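Local coordinates for fibronectin type III domain-containing protein (Simiduia agarivorans, PDB 6P2K) that probably hydrolyses beta-glucan chains such as xyloglucan as a glycoside hydrolase family 74 enzyme, the chain being its twin beta-propeller catalytic part, at residues G458-A466 and G477-H487. Sequence-based numbering, arbitrary orientation.
Sequences GVPTVVAQA and GRLWAKRLNTH. With PE3 (3,6,9,12,15,18,21,24,27,30,33,36,39-tridecaoxahentetracontane-1,41-diol), chain V.
W480 and A464 grip each other through both backbone amides, W480 N giving A464 O a nearly straight bond (2.9 Å, 174°) that lies in the carbonyl plane. The same pairing recurs at V462 and K482, where V462 N reaches K482 O at 2.8 Å, and strands 459-467 and 478-483 thus form an antiparallel beta hairpin, the two middle strands of a four-stranded propeller blade. At the open end of the hairpin L484 N closes on P460 O (2.8 Å), while at its other end A466 N bonds R478 O. There Q465 bends at chi2 (65°), which brings its amide to the backbone at G477 and R478; OE1 takes R478 N at 3.1 Å, tilted from the amide plane, and NE2 holds N476 O. With an alanine here in place of Q465, R478 N would probably lose this acceptor and N476 O its side-chain donor, leaving the end of the loop that leads into strand 478-483 less firmly held. W480 NE1 adds a weak bond to A466 O, and W480 CD1 comes within 3.6 Å of A466 CB. R478, K482 and R483 carry their charged ends beyond the hairpin to salt bridges with E495, E424 and D547. On the face bearing T461, V463, L479 and A481, V463 and L479 pack against strand 511-516 of the next sheet. On the other face V462 places CG2 anti to its carbonyl carbon (chi1 -159°), where it meets L484 CD2 at 3.7 Å. L484 CB sits over the centre of one face of the H487 ring, whose NE2 bonds H409. P460 CG also approaches this ring, 4.0 Å from H487 CE1.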
ATOM      1  N   GLY B 458      -7.718   2.510 -21.546  1.00 25.62           N
ATOM      2  CA  GLY B 458      -8.395   3.743 -21.213  1.00 26.35           C
ATOM      3  C   GLY B 458      -7.532   4.808 -20.568  1.00 26.55           C
ATOM      4  O   GLY B 458      -8.010   5.932 -20.373  1.00 28.13           O
ATOM      5  N   VAL B 459      -6.287   4.501 -20.230  1.00 21.39           N
ATOM      6  CA  VAL B 459      -5.373   5.462 -19.617  1.00 24.21           C
ATOM      7  C   VAL B 459      -4.467   6.019 -20.710  1.00 22.53           C
ATOM      8  O   VAL B 459      -3.746   5.241 -21.353  1.00 20.88           O
ATOM      9  CB  VAL B 459      -4.544   4.818 -18.493  1.00 23.47           C
ATOM     10  CG1 VAL B 459      -3.783   5.876 -17.714  1.00 25.52           C
ATOM     11  CG2 VAL B 459      -5.439   4.014 -17.558  1.00 21.81           C
ATOM     12  N   PRO B 460      -4.459   7.331 -20.944  1.00 22.00           N
ATOM     13  CA  PRO B 460      -3.549   7.890 -21.950  1.00 21.80           C
ATOM     14  C   PRO B 460      -2.102   7.633 -21.564  1.00 21.28           C
ATOM     15  O   PRO B 460      -1.717   7.760 -20.401  1.00 22.30           O
ATOM     16  CB  PRO B 460      -3.884   9.387 -21.942  1.00 22.70           C
ATOM     17  CG  PRO B 460      -4.513   9.638 -20.608  1.00 23.76           C
ATOM     18  CD  PRO B 460      -5.230   8.370 -20.242  1.00 22.50           C
ATOM     19  N   THR B 461      -1.299   7.258 -22.557  1.00 19.70           N
ATOM     20  CA  THR B 461       0.039   6.741 -22.311  1.00 17.04           C
ATOM     21  C   THR B 461       1.002   7.313 -23.338  1.00 21.57           C
ATOM     22  O   THR B 461       0.830   7.094 -24.543  1.00 16.61           O
ATOM     23  CB  THR B 461       0.044   5.210 -22.369  1.00 16.29           C
ATOM     24  OG1 THR B 461      -0.900   4.696 -21.422  1.00 20.28           O
ATOM     25  CG2 THR B 461       1.429   4.658 -22.059  1.00 17.73           C
ATOM     26  N   VAL B 462       2.016   8.037 -22.859  1.00 16.79           N
ATOM     27  CA  VAL B 462       3.072   8.525 -23.734  1.00 17.22           C
ATOM     28  C   VAL B 462       3.867   7.340 -24.264  1.00 17.38           C
ATOM     29  O   VAL B 462       4.179   6.403 -23.521  1.00 20.57           O
ATOM     30  CB  VAL B 462       3.991   9.498 -22.974  1.00 18.55           C
ATOM     31  CG1 VAL B 462       4.760  10.387 -23.948  1.00 15.01           C
ATOM     32  CG2 VAL B 462       3.196  10.323 -21.974  1.00 14.59           C
ATOM     33  N   VAL B 463       4.190   7.371 -25.555  1.00 13.55           N
ATOM     34  CA  VAL B 463       5.130   6.434 -26.159  1.00 18.50           C
ATOM     35  C   VAL B 463       6.272   7.239 -26.760  1.00 17.90           C
ATOM     36  O   VAL B 463       6.057   8.340 -27.281  1.00 16.18           O
ATOM     37  CB  VAL B 463       4.468   5.538 -27.229  1.00 18.24           C
ATOM     38  CG1 VAL B 463       3.366   4.707 -26.608  1.00 18.05           C
ATOM     39  CG2 VAL B 463       3.925   6.374 -28.388  1.00 17.43           C
ATOM     40  N   ALA B 464       7.488   6.704 -26.673  1.00 15.86           N
ATOM     41  CA  ALA B 464       8.653   7.456 -27.109  1.00 17.33           C
ATOM     42  C   ALA B 464       9.745   6.524 -27.609  1.00 18.16           C
ATOM     43  O   ALA B 464       9.964   5.443 -27.054  1.00 16.31           O
ATOM     44  CB  ALA B 464       9.206   8.331 -25.975  1.00 15.69           C
ATOM     45  N   GLN B 465      10.414   6.953 -28.674  1.00 17.32           N
ATOM     46  CA  GLN B 465      11.733   6.441 -29.013  1.00 19.44           C
ATOM     47  C   GLN B 465      12.747   7.202 -28.165  1.00 19.96           C
ATOM     48  O   GLN B 465      12.859   8.426 -28.283  1.00 22.56           O
ATOM     49  CB  GLN B 465      11.997   6.619 -30.508  1.00 17.68           C
ATOM     50  CG  GLN B 465      13.456   6.811 -30.905  1.00 19.31           C
ATOM     51  CD  GLN B 465      14.309   5.591 -30.612  1.00 23.05           C
ATOM     52  OE1 GLN B 465      13.827   4.458 -30.652  1.00 20.71           O
ATOM     53  NE2 GLN B 465      15.586   5.817 -30.321  1.00 21.83           N
ATOM     54  N   ALA B 466      13.449   6.497 -27.279  1.00 15.76           N
ATOM     55  CA  ALA B 466      14.340   7.152 -26.325  1.00 16.51           C
ATOM     56  C   ALA B 466      15.573   6.294 -26.102  1.00 18.08           C
ATOM     57  O   ALA B 466      15.455   5.109 -25.778  1.00 17.63           O
ATOM     58  CB  ALA B 466      13.632   7.410 -24.989  1.00 12.62           C
ATOM     59  N   GLY B 477      17.288   1.748 -31.151  1.00 17.21           N
ATOM     60  CA  GLY B 477      15.862   1.944 -30.974  1.00 17.08           C
ATOM     61  C   GLY B 477      15.375   1.311 -29.687  1.00 17.81           C
ATOM     62  O   GLY B 477      15.674   0.149 -29.402  1.00 21.07           O
ATOM     63  N   ARG B 478      14.633   2.090 -28.902  1.00 18.68           N
ATOM     64  CA  ARG B 478      13.998   1.618 -27.677  1.00 21.34           C
ATOM     65  C   ARG B 478      12.618   2.247 -27.574  1.00 23.09           C
ATOM     66  O   ARG B 478      12.471   3.458 -27.771  1.00 19.48           O
ATOM     67  CB  ARG B 478      14.801   1.986 -26.425  1.00 20.56           C
ATOM     68  CG  ARG B 478      16.226   1.494 -26.365  1.00 23.03           C
ATOM     69  CD  ARG B 478      16.852   1.995 -25.071  1.00 23.94           C
ATOM     70  NE  ARG B 478      18.244   1.595 -24.905  1.00 30.52           N
ATOM     71  CZ  ARG B 478      18.645   0.608 -24.109  1.00 32.58           C
ATOM     72  NH1 ARG B 478      17.757  -0.090 -23.414  1.00 29.58           N
ATOM     73  NH2 ARG B 478      19.935   0.318 -24.010  1.00 32.04           N
ATOM     74  N   LEU B 479      11.618   1.437 -27.244  1.00 18.44           N
ATOM     75  CA  LEU B 479      10.251   1.912 -27.077  1.00 16.26           C
ATOM     76  C   LEU B 479       9.951   2.044 -25.586  1.00 17.80           C
ATOM     77  O   LEU B 479       9.984   1.051 -24.852  1.00 15.47           O
ATOM     78  CB  LEU B 479       9.266   0.956 -27.748  1.00 19.02           C
ATOM     79  CG  LEU B 479       7.786   1.332 -27.688  1.00 19.54           C
ATOM     80  CD1 LEU B 479       7.505   2.549 -28.563  1.00 19.63           C
ATOM     81  CD2 LEU B 479       6.938   0.149 -28.111  1.00 19.06           C
ATOM     82  N   TRP B 480       9.674   3.269 -25.142  1.00 15.59           N
ATOM     83  CA  TRP B 480       9.326   3.546 -23.757  1.00 14.63           C
ATOM     84  C   TRP B 480       7.882   4.024 -23.667  1.00 18.48           C
ATOM     85  O   TRP B 480       7.337   4.594 -24.619  1.00 15.90           O
ATOM     86  CB  TRP B 480      10.258   4.598 -23.144  1.00 11.85           C
ATOM     87  CG  TRP B 480      11.692   4.162 -23.053  1.00 15.04           C
ATOM     88  CD1 TRP B 480      12.590   4.073 -24.079  1.00 15.04           C
ATOM     89  CD2 TRP B 480      12.395   3.765 -21.868  1.00 14.60           C
ATOM     90  NE1 TRP B 480      13.807   3.638 -23.607  1.00 18.27           N
ATOM     91  CE2 TRP B 480      13.713   3.443 -22.253  1.00 16.99           C
ATOM     92  CE3 TRP B 480      12.037   3.648 -20.519  1.00 15.91           C
ATOM     93  CZ2 TRP B 480      14.673   3.015 -21.339  1.00 13.18           C
ATOM     94  CZ3 TRP B 480      12.991   3.221 -19.611  1.00 14.97           C
ATOM     95  CH2 TRP B 480      14.295   2.907 -20.026  1.00 17.12           C
ATOM     96  N   ALA B 481       7.269   3.791 -22.508  1.00 17.40           N
ATOM     97  CA  ALA B 481       5.867   4.123 -22.289  1.00 17.00           C
ATOM     98  C   ALA B 481       5.687   4.715 -20.900  1.00 18.78           C
ATOM     99  O   ALA B 481       6.222   4.180 -19.924  1.00 21.27           O
ATOM    100  CB  ALA B 481       4.980   2.884 -22.450  1.00 15.07           C
ATOM    101  N   LYS B 482       4.931   5.811 -20.810  1.00 18.06           N
ATOM    102  CA  LYS B 482       4.598   6.432 -19.530  1.00 21.35           C
ATOM    103  C   LYS B 482       3.085   6.559 -19.430  1.00 21.17           C
ATOM    104  O   LYS B 482       2.475   7.357 -20.150  1.00 19.33           O
ATOM    105  CB  LYS B 482       5.259   7.802 -19.366  1.00 22.09           C
ATOM    106  CG  LYS B 482       4.615   8.639 -18.254  1.00 20.43           C
ATOM    107  CD  LYS B 482       5.329   9.959 -18.030  1.00 18.64           C
ATOM    108  CE  LYS B 482       6.656   9.752 -17.312  1.00 19.43           C
ATOM    109  NZ  LYS B 482       7.352  11.046 -17.034  1.00 15.34           N
ATOM    110  N   ARG B 483       2.483   5.779 -18.537  1.00 19.42           N
ATOM    111  CA  ARG B 483       1.055   5.897 -18.290  1.00 20.21           C
ATOM    112  C   ARG B 483       0.772   7.184 -17.527  1.00 20.27           C
ATOM    113  O   ARG B 483       1.371   7.441 -16.479  1.00 18.37           O
ATOM    114  CB  ARG B 483       0.552   4.684 -17.512  1.00 22.38           C
ATOM    115  CG  ARG B 483       0.452   3.425 -18.353  1.00 25.57           C
ATOM    116  CD  ARG B 483       0.345   2.183 -17.483  1.00 34.02           C
ATOM    117  NE  ARG B 483       1.643   1.783 -16.942  1.00 37.90           N
ATOM    118  CZ  ARG B 483       1.906   0.577 -16.450  1.00 37.24           C
ATOM    119  NH1 ARG B 483       0.958  -0.353 -16.436  1.00 28.80           N
ATOM    120  NH2 ARG B 483       3.117   0.300 -15.978  1.00 36.56           N
ATOM    121  N   LEU B 484      -0.130   8.002 -18.065  1.00 20.53           N
ATOM    122  CA  LEU B 484      -0.467   9.288 -17.455  1.00 23.05           C
ATOM    123  C   LEU B 484      -1.592   9.092 -16.437  1.00 26.17           C
ATOM    124  O   LEU B 484      -2.715   9.579 -16.587  1.00 26.13           O
ATOM    125  CB  LEU B 484      -0.835  10.304 -18.529  1.00 19.61           C
ATOM    126  CG  LEU B 484       0.291  10.619 -19.519  1.00 18.98           C
ATOM    127  CD1 LEU B 484      -0.223  11.461 -20.682  1.00 17.37           C
ATOM    128  CD2 LEU B 484       1.445  11.320 -18.813  1.00 12.08           C
ATOM    129  N   ASN B 485      -1.256   8.344 -15.382  1.00 23.52           N
ATOM    130  CA  ASN B 485      -2.225   8.074 -14.325  1.00 24.92           C
ATOM    131  C   ASN B 485      -2.632   9.353 -13.607  1.00 24.81           C
ATOM    132  O   ASN B 485      -3.801   9.529 -13.251  1.00 25.56           O
ATOM    133  CB  ASN B 485      -1.649   7.068 -13.329  1.00 25.14           C
ATOM    134  CG  ASN B 485      -1.469   5.688 -13.928  1.00 26.42           C
ATOM    135  OD1 ASN B 485      -2.389   5.135 -14.529  1.00 26.97           O
ATOM    136  ND2 ASN B 485      -0.278   5.123 -13.771  1.00 25.79           N
ATOM    137  N   THR B 486      -1.679  10.258 -13.383  1.00 25.00           N
ATOM    138  CA  THR B 486      -1.942  11.478 -12.638  1.00 21.99           C
ATOM    139  C   THR B 486      -1.633  12.751 -13.411  1.00 22.12           C
ATOM    140  O   THR B 486      -1.949  13.837 -12.914  1.00 27.22           O
ATOM    141  CB  THR B 486      -1.138  11.496 -11.326  1.00 25.78           C
ATOM    142  OG1 THR B 486       0.265  11.460 -11.616  1.00 25.03           O
ATOM    143  CG2 THR B 486      -1.506  10.307 -10.450  1.00 28.37           C
ATOM    144  N   HIS B 487      -1.043  12.655 -14.603  1.00 18.14           N
ATOM    145  CA  HIS B 487      -0.575  13.827 -15.343  1.00 20.34           C
ATOM    146  C   HIS B 487       0.300  14.700 -14.446  1.00 23.71           C
ATOM    147  O   HIS B 487       0.113  15.913 -14.326  1.00 20.95           O
ATOM    148  CB  HIS B 487      -1.748  14.622 -15.922  1.00 19.60           C
ATOM    149  CG  HIS B 487      -2.500  13.894 -16.994  1.00 23.60           C
ATOM    150  ND1 HIS B 487      -3.403  12.889 -16.718  1.00 24.50           N
ATOM    151  CD2 HIS B 487      -2.477  14.018 -18.343  1.00 24.53           C
ATOM    152  CE1 HIS B 487      -3.907  12.429 -17.850  1.00 23.59           C
ATOM    153  NE2 HIS B 487      -3.363  13.098 -18.850  1.00 25.03           N
TER
HETATM  154  O43 PE3 V 807      -7.785   7.842 -22.731  1.00 71.35           O
HETATM  155  C42 PE3 V 807      -7.693   7.921 -24.155  1.00 69.00           C
HETATM  156  C41 PE3 V 807      -6.338   8.508 -24.558  1.00 67.70           C
HETATM  157  O40 PE3 V 807      -6.306   8.570 -25.989  1.00 68.96           O
HETATM  158  C39 PE3 V 807      -5.072   9.130 -26.453  1.00 68.17           C
HETATM  159  C38 PE3 V 807      -5.098   9.167 -27.976  1.00 68.47           C
HETATM  160  O37 PE3 V 807      -6.200   9.975 -28.428  1.00 69.22           O